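Local coordinates for mandelate racemase/muconate lactonizing enzyme-like protein (Roseovarius sp. TM1035, PDB 3RCY) that is probably a magnesium-dependent isomerase or lyase of the enolase superfamily, acting on a carboxylate substrate by way of an enolate-like intermediate, at residues V58-H62 and R77-S81. Numbering follows the deposited sequence.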
loop_
_atom_site.group_PDB
_atom_site.type_symbol
_atom_site.label_atom_id
_atom_site.label_comp_id
_atom_site.label_asym_id
_atom_site.label_seq_id
_atom_site.Cartn_x
_atom_site.Cartn_y
_atom_site.Cartn_z
ATOM N N VAL A 58 -11.573 9.686 40.354
ATOM C CA VAL A 58 -11.034 10.557 39.305
ATOM C C VAL A 58 -10.981 12.023 39.760
ATOM O O VAL A 58 -9.948 12.697 39.623
ATOM C CB VAL A 58 -11.867 10.422 37.996
ATOM C CG1 VAL A 58 -11.481 11.509 36.983
ATOM C CG2 VAL A 58 -11.670 9.015 37.383
ATOM N N PHE A 59 -12.102 12.519 40.284
ATOM C CA PHE A 59 -12.147 13.891 40.773
ATOM C C PHE A 59 -11.152 14.146 41.907
ATOM O O PHE A 59 -10.369 15.088 41.833
ATOM C CB PHE A 59 -13.558 14.300 41.206
ATOM C CG PHE A 59 -13.626 15.691 41.783
ATOM C CD1 PHE A 59 -13.545 16.807 40.953
ATOM C CD2 PHE A 59 -13.751 15.886 43.160
ATOM C CE1 PHE A 59 -13.599 18.102 41.478
ATOM C CE2 PHE A 59 -13.806 17.180 43.698
ATOM C CZ PHE A 59 -13.731 18.289 42.843
ATOM N N ALA A 60 -11.173 13.305 42.942
ATOM C CA ALA A 60 -10.317 13.539 44.114
ATOM C C ALA A 60 -8.838 13.445 43.748
ATOM O O ALA A 60 -8.024 14.225 44.231
ATOM C CB ALA A 60 -10.657 12.566 45.263
ATOM N N ARG A 61 -8.508 12.496 42.875
ATOM C CA ARG A 61 -7.119 12.193 42.536
ATOM C C ARG A 61 -6.505 13.213 41.569
ATOM O O ARG A 61 -5.339 13.595 41.720
ATOM C CB ARG A 61 -7.020 10.772 41.955
ATOM C CG ARG A 61 -5.607 10.183 41.930
ATOM C CD ARG A 61 -5.610 8.715 41.482
ATOM N NE ARG A 61 -6.451 7.867 42.337
ATOM C CZ ARG A 61 -6.088 7.374 43.521
ATOM N NH1 ARG A 61 -4.885 7.623 44.028
ATOM N NH2 ARG A 61 -6.943 6.622 44.202
ATOM N N HIS A 62 -7.285 13.657 40.584
ATOM C CA HIS A 62 -6.716 14.423 39.460
ATOM C C HIS A 62 -7.244 15.840 39.300
ATOM O O HIS A 62 -6.653 16.633 38.574
ATOM C CB HIS A 62 -6.903 13.659 38.137
ATOM C CG HIS A 62 -6.342 12.270 38.161
ATOM N ND1 HIS A 62 -5.008 12.012 38.379
ATOM C CD2 HIS A 62 -6.939 11.063 38.008
ATOM C CE1 HIS A 62 -4.803 10.707 38.358
ATOM N NE2 HIS A 62 -5.960 10.109 38.137
ATOM N N ARG A 77 -3.633 13.833 33.174
ATOM C CA ARG A 77 -3.596 13.146 34.461
ATOM C C ARG A 77 -4.500 11.918 34.469
ATOM O O ARG A 77 -4.067 10.841 34.854
ATOM C CB ARG A 77 -4.028 14.083 35.586
ATOM C CG ARG A 77 -3.002 15.099 36.007
ATOM C CD ARG A 77 -3.610 16.000 37.069
ATOM N NE ARG A 77 -2.673 16.997 37.565
ATOM C CZ ARG A 77 -3.032 18.125 38.180
ATOM N NH1 ARG A 77 -4.317 18.419 38.362
ATOM N NH2 ARG A 77 -2.099 18.975 38.594
ATOM N N VAL A 78 -5.756 12.087 34.054
ATOM C CA VAL A 78 -6.720 10.984 34.082
ATOM C C VAL A 78 -6.370 9.938 33.017
ATOM O O VAL A 78 -6.387 8.740 33.287
ATOM C CB VAL A 78 -8.189 11.471 33.901
ATOM C CG1 VAL A 78 -9.157 10.303 33.989
ATOM C CG2 VAL A 78 -8.531 12.514 34.958
ATOM N N TYR A 79 -6.026 10.412 31.824
ATOM C CA TYR A 79 -5.626 9.548 30.713
ATOM C C TYR A 79 -4.437 8.657 31.064
ATOM O O TYR A 79 -4.372 7.501 30.621
ATOM C CB TYR A 79 -5.286 10.408 29.494
ATOM C CG TYR A 79 -5.029 9.652 28.211
ATOM C CD1 TYR A 79 -6.068 9.019 27.533
ATOM C CD2 TYR A 79 -3.754 9.616 27.649
ATOM C CE1 TYR A 79 -5.845 8.337 26.342
ATOM C CE2 TYR A 79 -3.519 8.942 26.447
ATOM C CZ TYR A 79 -4.577 8.311 25.804
ATOM O OH TYR A 79 -4.368 7.656 24.617
ATOM N N SER A 80 -3.520 9.195 31.873
ATOM C CA SER A 80 -2.290 8.504 32.254
ATOM C C SER A 80 -2.400 7.735 33.572
ATOM O O SER A 80 -1.470 6.997 33.952
ATOM C CB SER A 80 -1.141 9.517 32.371
ATOM O OG SER A 80 -1.002 10.272 31.173
ATOM N N SER A 81 -3.523 7.922 34.265
ATOM C CA SER A 81 -3.710 7.429 35.626
ATOM C C SER A 81 -3.294 5.975 35.831
ATOM O O SER A 81 -3.747 5.078 35.116
ATOM C CB SER A 81 -5.165 7.630 36.070
ATOM O OG SER A 81 -5.304 7.424 37.470
#
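R77 runs past H62 in the opposite direction, its extended chain carrying the guanidinium group to the carbonyl that H62 presents near the end of helix 48-63. NH1 donates to H62 O over 2.9 Å, bent to 145° at the hydrogen, and the same nitrogen forms a salt bridge with E66, while NE pairs with E391 of a second subunit. Closer to the backbone, R77 CB lies 3.6 Å from H62 ND1. V78 follows beneath the ring: its CA sits over one imidazole face, a CH-pi contact 4.2 Å from the centroid, and R61 CG lies against the opposite face, toward its rim. With V78 CG1 anti to the backbone N (chi1 -178°), CG2 is left anti to the carbonyl carbon, where it meets H62 CD2 and V58 CG1, each at 3.7 Å. Here two consecutive helices of the N-terminal capping domain of an enolase-superfamily protein pack together, and V58 and V78 turn onward to helix 89-110. Beyond the end of helix 71-80, S81 comes to the ring's edge, where H62 NE2 donates in plane to S81 OG at 2.8 Å; that hydroxyl also bonds to S45 O of the second subunit, linking the helix pair to the subunit interface. A leucine in place of H62 would probably leave S81 OG without its ring N-H donor and V78 CA without the imidazole face it rests on.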